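Local coordinates for protein carboxylesterase (Uncultured bacterium, PDB 5GMX) that hydrolyses carboxylic ester bonds as a family VIII carboxylesterase and also displays hydrolytic activity toward oxyimino cephalosporins, at residues 119-124 with 159-164; 72-77 with 339-344. All blocks are in the same frame, centred on the assembly; numbering follows the deposited sequence.

Overall arrangement
After helix 16-27 and the early sheet strands, the chain enters helix 72-86, whose opening turns, residues 72-77, form one half of contact 2. Their partner, strand 339-342 with the two residues after it, comes 262 residues later, so contact 2 closes a very long loop and ties the helix to the antiparallel sheet near the centre of the molecule. Contact 1 is nested inside that loop: 119-124, after helix 113-117, meets 159-164, before helix 165-175, joining two loops across a much shorter excursion. The centres lie about 14 Å apart, yet the contacts touch, Tyr-160 OH standing 2.7 Å from Lys-74 NZ, and both border the bound phenylmethanesulfonic acid.

Contact 1: residues 119-124 with 159-164; sequences HQAGIC and GYHAVV. With PMS (phenylmethanesulfonic acid), chain C.
With CG anti to the carbonyl carbon in both residues (chi1 -54° for His-119 and -69° for His-161), the two imidazoles reach across one another, each toward the other segment's backbone. ND1 of His-119 accepts the amide N of His-161 at 2.9 Å in an almost straight bond (173° at the hydrogen), although the donor is tilted out of the ring plane. A second bond, Gly-159 N to His-119 O at 2.9 Å, grips the same residue through its carbonyl, which the amide meets in its plane.

The His-161 ring turns back on its own segment, where ND1 donates to Gly-159 O at 2.7 Å and limits its rotation. Cys-124 CA sits over the centre of one face, 3.6 Å from the ring centroid, a CH-pi contact, while the NE2 side of the ring approaches the backbone of Ile-123. Water 1 extends the join by donating to Cys-124 O and accepting from Val-163 N.

Tyr-160, CG anti to the backbone N, runs beside His-119 in the same direction; its CD1 lies over one face of that imidazole, 3.6 Å from CE1. The phenol thereby reaches the ligand site, where its OH is also hydrogen-bonded to Lys-74, weakly to Ser-71, and lies 3.4 Å from sulfonate O2S. Ala-162 CB touches ligand atom C6 at 3.6 Å. The position of Tyr-160 is consistent with that of the motif tyrosine in class C beta-lactamases and family VIII esterases.

Ring contacts with Trp-320 and Phe-165 continue the cluster beyond His-119. The buried pair of loops, following helices 113-117 and 138-146, meets helix 237-244 through Cys-124 on Ala-238 and Ala-162 on Met-243.

Contact 2: residues 72-77 with 339-344; sequences TTKGMA and FGHSGW. With PMS (phenylmethanesulfonic acid), chain C.
Helix 72-77 passes strand 339-342 with their axes 6.3 Å apart at closest approach and their directions at 138°, and the backbones come closest at Thr-72 and Gly-343. Lys-74 and His-341 carry the side-chain contact. The lysine CB lies over the centre of one face of the imidazole, 3.8 Å from the ring centroid, while CD passes 3.9 Å from NE2. Beyond CD the chain bends (chi4 67°), which turns NZ away from the ring and, besides Tyr-160, toward Ala-162 O and Gly-265 O. These three partners hold NZ in place. The imidazole is steadied from the strand side: its ND1 donates to Ser-342 O at 3.2 Å, with the acceptor in the ring plane. Gly-75 N is 3.9 Å from His-341 CB, and the absence of a side chain at Gly-75 lets the helix lie close to the strand here.

Ser-71 and Lys-74 fit the SxxK motif of serine beta-lactamases and family VIII esterases, placed at the start of a helix packed on the sheet; His-341 probably occupies the place of the lysine in the KTG motif of class C relatives.

Thr-72 stands over the strand end, where Gly-343 leaves room for its hydroxyl, which bonds to Ser-347. Water 2 donates to Thr-72 O at 2.8 Å and, weakly, to His-341 O. Past the strand, Trp-344 N donates to sulfonate O1S of the ligand at 2.7 Å. Its indole CE3 comes 3.4 Å from ligand C3, and Tyr-70 meets the same indole edge-to-face.

Contact 1: residues 119-124 with 159-164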
ATOM      1  N   HIS A 119      -4.885  11.229  -6.626  1.00 16.11           N
ATOM      2  CA  HIS A 119      -6.177  10.774  -7.143  1.00 13.17           C
ATOM      3  C   HIS A 119      -6.996  11.940  -7.686  1.00 14.23           C
ATOM      4  O   HIS A 119      -8.218  11.929  -7.612  1.00 14.23           O
ATOM      5  CB  HIS A 119      -6.968  10.023  -6.061  1.00 16.18           C
ATOM      6  CG  HIS A 119      -6.203   8.896  -5.446  1.00 17.52           C
ATOM      7  ND1 HIS A 119      -6.232   7.615  -5.951  1.00 18.51           N
ATOM      8  CD2 HIS A 119      -5.354   8.866  -4.392  1.00 17.51           C
ATOM      9  CE1 HIS A 119      -5.446   6.839  -5.227  1.00 19.83           C
ATOM     10  NE2 HIS A 119      -4.903   7.574  -4.273  1.00 17.75           N
ATOM     11  N   GLN A 120      -6.312  12.937  -8.238  1.00 13.19           N
ATOM     12  CA  GLN A 120      -6.987  14.098  -8.814  1.00 13.04           C
ATOM     13  C   GLN A 120      -6.911  14.168 -10.339  1.00 15.52           C
ATOM     14  O   GLN A 120      -7.251  15.192 -10.918  1.00 16.85           O
ATOM     15  CB  GLN A 120      -6.397  15.380  -8.246  1.00 12.71           C
ATOM     16  CG  GLN A 120      -6.470  15.490  -6.749  1.00 12.55           C
ATOM     17  CD  GLN A 120      -6.051  16.859  -6.275  1.00 17.15           C
ATOM     18  OE1 GLN A 120      -6.873  17.770  -6.190  1.00 20.42           O
ATOM     19  NE2 GLN A 120      -4.762  17.024  -5.989  1.00 13.85           N
ATOM     20  N   ALA A 121      -6.433  13.109 -10.989  1.00 14.72           N
ATOM     21  CA  ALA A 121      -6.357  13.101 -12.449  1.00 20.46           C
ATOM     22  C   ALA A 121      -7.702  12.744 -13.079  1.00 22.20           C
ATOM     23  O   ALA A 121      -7.910  12.968 -14.266  1.00 20.88           O
ATOM     24  CB  ALA A 121      -5.280  12.135 -12.931  1.00 14.23           C
ATOM     25  N   GLY A 122      -8.598  12.156 -12.293  1.00 24.64           N
ATOM     26  CA  GLY A 122      -9.935  11.862 -12.775  1.00 20.06           C
ATOM     27  C   GLY A 122     -10.070  10.619 -13.633  1.00 18.61           C
ATOM     28  O   GLY A 122     -11.063  10.455 -14.330  1.00 20.03           O
ATOM     29  N   ILE A 123      -9.083   9.735 -13.605  1.00 19.35           N
ATOM     30  CA  ILE A 123      -9.217   8.479 -14.342  1.00 18.13           C
ATOM     31  C   ILE A 123      -9.304   7.321 -13.356  1.00 22.99           C
ATOM     32  O   ILE A 123      -8.478   6.395 -13.360  1.00 21.23           O
ATOM     33  CB  ILE A 123      -8.067   8.269 -15.339  1.00 23.13           C
ATOM     34  CG1 ILE A 123      -6.730   8.634 -14.706  1.00 22.53           C
ATOM     35  CG2 ILE A 123      -8.267   9.144 -16.574  1.00 18.77           C
ATOM     36  CD1 ILE A 123      -5.562   8.372 -15.621  1.00 25.41           C
ATOM     37  N   CYS A 124     -10.322   7.404 -12.507  1.00 17.99           N
ATOM     38  CA  CYS A 124     -10.451   6.563 -11.322  1.00 19.85           C
ATOM     39  C   CYS A 124     -10.540   5.065 -11.644  1.00 22.88           C
ATOM     40  O   CYS A 124     -10.230   4.217 -10.797  1.00 20.24           O
ATOM     41  CB  CYS A 124     -11.665   7.020 -10.513  1.00 19.90           C
ATOM     42  SG  CYS A 124     -11.810   8.852 -10.385  1.00 29.78           S
ATOM     43  N   GLY A 159     -10.894  11.307  -6.640  1.00 18.17           N
ATOM     44  CA  GLY A 159     -11.675  10.093  -6.760  1.00 17.40           C
ATOM     45  C   GLY A 159     -10.699   8.932  -6.727  1.00 19.70           C
ATOM     46  O   GLY A 159      -9.927   8.736  -7.658  1.00 15.95           O
ATOM     47  N   TYR A 160     -10.746   8.161  -5.649  1.00 20.75           N
ATOM     48  CA  TYR A 160      -9.833   7.040  -5.428  1.00 19.39           C
ATOM     49  C   TYR A 160      -9.637   6.159  -6.664  1.00 14.43           C
ATOM     50  O   TYR A 160     -10.578   5.551  -7.161  1.00 17.01           O
ATOM     51  CB  TYR A 160     -10.358   6.201  -4.268  1.00 20.02           C
ATOM     52  CG  TYR A 160      -9.437   5.125  -3.737  1.00 16.37           C
ATOM     53  CD1 TYR A 160      -8.129   5.410  -3.381  1.00 15.26           C
ATOM     54  CD2 TYR A 160      -9.905   3.837  -3.532  1.00 20.36           C
ATOM     55  CE1 TYR A 160      -7.300   4.428  -2.864  1.00 18.39           C
ATOM     56  CE2 TYR A 160      -9.088   2.848  -3.009  1.00 23.24           C
ATOM     57  CZ  TYR A 160      -7.792   3.151  -2.673  1.00 18.66           C
ATOM     58  OH  TYR A 160      -6.991   2.167  -2.157  1.00 22.27           O
ATOM     59  N   HIS A 161      -8.408   6.127  -7.169  1.00 18.02           N
ATOM     60  CA  HIS A 161      -8.053   5.276  -8.299  1.00 16.92           C
ATOM     61  C   HIS A 161      -7.827   3.860  -7.761  1.00 19.13           C
ATOM     62  O   HIS A 161      -6.696   3.382  -7.643  1.00 17.02           O
ATOM     63  CB  HIS A 161      -6.819   5.845  -9.026  1.00 18.76           C
ATOM     64  CG  HIS A 161      -7.094   7.135  -9.742  1.00 18.03           C
ATOM     65  ND1 HIS A 161      -7.833   8.153  -9.179  1.00 19.78           N
ATOM     66  CD2 HIS A 161      -6.740   7.567 -10.977  1.00 20.23           C
ATOM     67  CE1 HIS A 161      -7.930   9.155 -10.040  1.00 18.84           C
ATOM     68  NE2 HIS A 161      -7.278   8.825 -11.136  1.00 22.49           N
ATOM     69  N   ALA A 162      -8.939   3.212  -7.423  1.00 20.09           N
ATOM     70  CA  ALA A 162      -8.968   2.021  -6.571  1.00 22.21           C
ATOM     71  C   ALA A 162      -8.075   0.864  -7.011  1.00 25.75           C
ATOM     72  O   ALA A 162      -7.504   0.164  -6.172  1.00 27.68           O
ATOM     73  CB  ALA A 162     -10.396   1.529  -6.449  1.00 26.34           C
ATOM     74  N   VAL A 163      -7.979   0.636  -8.314  1.00 22.73           N
ATOM     75  CA  VAL A 163      -7.192  -0.488  -8.805  1.00 20.82           C
ATOM     76  C   VAL A 163      -6.035  -0.005  -9.674  1.00 20.84           C
ATOM     77  O   VAL A 163      -4.929  -0.540  -9.597  1.00 22.11           O
ATOM     78  CB  VAL A 163      -8.059  -1.492  -9.597  1.00 25.68           C
ATOM     79  CG1 VAL A 163      -7.201  -2.647 -10.121  1.00 23.31           C
ATOM     80  CG2 VAL A 163      -9.204  -2.021  -8.724  1.00 30.62           C
ATOM     81  N   VAL A 164      -6.292   1.005 -10.498  1.00 22.80           N
ATOM     82  CA  VAL A 164      -5.329   1.424 -11.512  1.00 19.53           C
ATOM     83  C   VAL A 164      -4.256   2.392 -11.002  1.00 17.35           C
ATOM     84  O   VAL A 164      -3.353   2.753 -11.756  1.00 21.34           O
ATOM     85  CB  VAL A 164      -6.051   2.079 -12.722  1.00 21.93           C
ATOM     86  CG1 VAL A 164      -7.078   1.122 -13.312  1.00 12.26           C
ATOM     87  CG2 VAL A 164      -6.711   3.386 -12.322  1.00 15.02           C
TER
HETATM   88  C   PMS C 401      -8.143  -2.075  -3.349  1.00 44.29           C
HETATM   89  S   PMS C 401      -7.844  -1.384  -1.736  1.00 41.15           S
HETATM   90  C1  PMS C 401      -9.621  -2.288  -3.623  1.00 54.11           C
HETATM   91  C2  PMS C 401     -10.218  -3.508  -3.331  1.00 49.50           C
HETATM   92  C3  PMS C 401     -11.569  -3.704  -3.585  1.00 47.21           C
HETATM   93  C4  PMS C 401     -12.327  -2.684  -4.137  1.00 56.63           C
HETATM   94  C5  PMS C 401     -11.735  -1.465  -4.432  1.00 49.34           C
HETATM   95  C6  PMS C 401     -10.385  -1.271  -4.179  1.00 49.11           C
HETATM   96  O2S PMS C 401      -8.949  -0.484  -1.228  1.00 34.59           O
HETATM   97  O1S PMS C 401      -7.839  -2.458  -0.674  1.00 31.29           O
HETATM   98  O   HOH W   1      -9.359   1.535 -10.620  1.00 16.72           O

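Contact 2: residues 72-77 with 339-344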
ATOM      1  N   THR A  72      -2.891  -1.676   0.690  1.00 17.26           N
ATOM      2  CA  THR A  72      -1.669  -1.420   1.447  1.00 13.67           C
ATOM      3  C   THR A  72      -0.510  -1.245   0.445  1.00 12.06           C
ATOM      4  O   THR A  72       0.392  -0.407   0.633  1.00 12.08           O
ATOM      5  CB  THR A  72      -1.387  -2.561   2.458  1.00 18.48           C
ATOM      6  OG1 THR A  72      -2.482  -2.662   3.387  1.00 16.11           O
ATOM      7  CG2 THR A  72      -0.089  -2.315   3.221  1.00 15.44           C
ATOM      8  N   THR A  73      -0.586  -2.002  -0.649  1.00 13.19           N
ATOM      9  CA  THR A  73       0.373  -1.912  -1.753  1.00 13.78           C
ATOM     10  C   THR A  73       0.538  -0.494  -2.320  1.00 15.25           C
ATOM     11  O   THR A  73       1.621  -0.139  -2.786  1.00 15.01           O
ATOM     12  CB  THR A  73      -0.027  -2.863  -2.914  1.00 17.64           C
ATOM     13  OG1 THR A  73      -0.447  -4.124  -2.380  1.00 14.07           O
ATOM     14  CG2 THR A  73       1.137  -3.089  -3.865  1.00 16.31           C
ATOM     15  N   LYS A  74      -0.526   0.309  -2.295  1.00 12.65           N
ATOM     16  CA  LYS A  74      -0.450   1.650  -2.866  1.00 14.40           C
ATOM     17  C   LYS A  74       0.633   2.455  -2.157  1.00 12.70           C
ATOM     18  O   LYS A  74       1.377   3.196  -2.808  1.00 13.83           O
ATOM     19  CB  LYS A  74      -1.807   2.370  -2.796  1.00 14.04           C
ATOM     20  CG  LYS A  74      -2.853   1.789  -3.752  1.00 13.55           C
ATOM     21  CD  LYS A  74      -4.044   2.730  -3.911  1.00 18.51           C
ATOM     22  CE  LYS A  74      -5.078   2.128  -4.839  1.00 18.40           C
ATOM     23  NZ  LYS A  74      -5.691   0.936  -4.215  1.00 22.42           N
ATOM     24  N   GLY A  75       0.758   2.276  -0.839  1.00 12.74           N
ATOM     25  CA  GLY A  75       1.808   2.977  -0.114  1.00 14.15           C
ATOM     26  C   GLY A  75       3.184   2.600  -0.650  1.00 17.24           C
ATOM     27  O   GLY A  75       4.067   3.446  -0.863  1.00 17.80           O
HETATM   28  N   MSE A  76       3.362   1.312  -0.908  1.00 18.20           N
HETATM   29  CA  MSE A  76       4.630   0.836  -1.447  1.00 15.73           C
HETATM   30  C   MSE A  76       4.905   1.488  -2.790  1.00 19.03           C
HETATM   31  O   MSE A  76       6.032   1.961  -3.043  1.00 18.76           O
HETATM   32  CB  MSE A  76       4.621  -0.683  -1.576  1.00 18.69           C
HETATM   33  CG  MSE A  76       4.283  -1.375  -0.263  1.00 29.42           C
HETATM   34 SE   MSE A  76       5.520  -0.904   1.197  1.00 52.03          SE
HETATM   35  CE  MSE A  76       4.707  -1.985   2.590  1.00 30.15           C
ATOM     36  N   ALA A  77       3.868   1.589  -3.625  1.00 14.45           N
ATOM     37  CA  ALA A  77       4.077   2.162  -4.952  1.00 16.20           C
ATOM     38  C   ALA A  77       4.467   3.618  -4.785  1.00 17.68           C
ATOM     39  O   ALA A  77       5.370   4.116  -5.471  1.00 14.91           O
ATOM     40  CB  ALA A  77       2.827   2.024  -5.833  1.00 18.05           C
ATOM     41  N   PHE A 339       1.377   9.143   8.337  1.00 15.75           N
ATOM     42  CA  PHE A 339       0.938   8.830   6.966  1.00 12.68           C
ATOM     43  C   PHE A 339       1.087   7.344   6.692  1.00 15.35           C
ATOM     44  O   PHE A 339       1.959   6.685   7.260  1.00 12.46           O
ATOM     45  CB  PHE A 339       1.734   9.640   5.933  1.00 11.76           C
ATOM     46  CG  PHE A 339       3.203   9.331   5.931  1.00 13.95           C
ATOM     47  CD1 PHE A 339       4.067   9.989   6.799  1.00 14.64           C
ATOM     48  CD2 PHE A 339       3.723   8.373   5.068  1.00 13.97           C
ATOM     49  CE1 PHE A 339       5.421   9.696   6.801  1.00 13.66           C
ATOM     50  CE2 PHE A 339       5.078   8.079   5.064  1.00 14.48           C
ATOM     51  CZ  PHE A 339       5.929   8.740   5.935  1.00 15.90           C
ATOM     52  N   GLY A 340       0.258   6.812   5.812  1.00 14.05           N
ATOM     53  CA  GLY A 340       0.375   5.416   5.461  1.00 13.65           C
ATOM     54  C   GLY A 340      -0.665   5.015   4.448  1.00 13.90           C
ATOM     55  O   GLY A 340      -1.137   5.839   3.677  1.00 11.69           O
ATOM     56  N   HIS A 341      -0.996   3.731   4.434  1.00 12.16           N
ATOM     57  CA  HIS A 341      -2.070   3.247   3.591  1.00 13.32           C
ATOM     58  C   HIS A 341      -2.635   1.957   4.152  1.00 14.31           C
ATOM     59  O   HIS A 341      -1.919   1.150   4.743  1.00 14.86           O
ATOM     60  CB  HIS A 341      -1.600   3.029   2.149  1.00 14.94           C
ATOM     61  CG  HIS A 341      -2.594   3.493   1.131  1.00 12.63           C
ATOM     62  ND1 HIS A 341      -3.779   2.834   0.897  1.00 15.46           N
ATOM     63  CD2 HIS A 341      -2.585   4.562   0.301  1.00 13.54           C
ATOM     64  CE1 HIS A 341      -4.459   3.474  -0.039  1.00 21.16           C
ATOM     65  NE2 HIS A 341      -3.755   4.525  -0.420  1.00 14.59           N
ATOM     66  N   SER A 342      -3.937   1.791   3.976  1.00 18.02           N
ATOM     67  CA  SER A 342      -4.630   0.616   4.461  1.00 16.81           C
ATOM     68  C   SER A 342      -5.158  -0.198   3.297  1.00 19.69           C
ATOM     69  O   SER A 342      -5.249   0.293   2.172  1.00 16.66           O
ATOM     70  CB  SER A 342      -5.771   1.023   5.388  1.00 16.94           C
ATOM     71  OG  SER A 342      -5.295   1.877   6.408  1.00 19.96           O
ATOM     72  N   GLY A 343      -5.536  -1.436   3.577  1.00 17.16           N
ATOM     73  CA  GLY A 343      -6.038  -2.305   2.539  1.00 17.16           C
ATOM     74  C   GLY A 343      -7.377  -2.911   2.886  1.00 22.52           C
ATOM     75  O   GLY A 343      -7.728  -3.082   4.054  1.00 20.35           O
ATOM     76  N   TRP A 344      -8.130  -3.229   1.846  1.00 22.42           N
ATOM     77  CA  TRP A 344      -9.408  -3.904   1.987  1.00 26.63           C
ATOM     78  C   TRP A 344      -9.281  -5.150   2.854  1.00 25.18           C
ATOM     79  O   TRP A 344      -8.457  -6.019   2.574  1.00 21.30           O
ATOM     80  CB  TRP A 344      -9.938  -4.264   0.602  1.00 28.01           C
ATOM     81  CG  TRP A 344     -11.309  -4.808   0.564  1.00 32.12           C
ATOM     82  CD1 TRP A 344     -12.335  -4.531   1.420  1.00 31.06           C
ATOM     83  CD2 TRP A 344     -11.822  -5.729  -0.400  1.00 34.01           C
ATOM     84  NE1 TRP A 344     -13.454  -5.241   1.057  1.00 29.23           N
ATOM     85  CE2 TRP A 344     -13.165  -5.983  -0.060  1.00 30.82           C
ATOM     86  CE3 TRP A 344     -11.270  -6.377  -1.511  1.00 34.25           C
ATOM     87  CZ2 TRP A 344     -13.969  -6.849  -0.800  1.00 35.99           C
ATOM     88  CZ3 TRP A 344     -12.067  -7.239  -2.242  1.00 32.59           C
ATOM     89  CH2 TRP A 344     -13.402  -7.466  -1.884  1.00 39.07           C
TER
HETATM   90  C   PMS C 401      -8.143  -2.075  -3.349  1.00 44.29           C
HETATM   91  S   PMS C 401      -7.844  -1.384  -1.736  1.00 41.15           S
HETATM   92  C1  PMS C 401      -9.621  -2.288  -3.623  1.00 54.11           C
HETATM   93  C2  PMS C 401     -10.218  -3.508  -3.331  1.00 49.50           C
HETATM   94  C3  PMS C 401     -11.569  -3.704  -3.585  1.00 47.21           C
HETATM   95  C4  PMS C 401     -12.327  -2.684  -4.137  1.00 56.63           C
HETATM   96  C5  PMS C 401     -11.735  -1.465  -4.432  1.00 49.34           C
HETATM   97  C6  PMS C 401     -10.385  -1.271  -4.179  1.00 49.11           C
HETATM   98  O2S PMS C 401      -8.949  -0.484  -1.228  1.00 34.59           O
HETATM   99  O1S PMS C 401      -7.839  -2.458  -0.674  1.00 31.29           O
HETATM  100  O   HOH W   2       0.914   1.111   2.870  1.00 19.46           O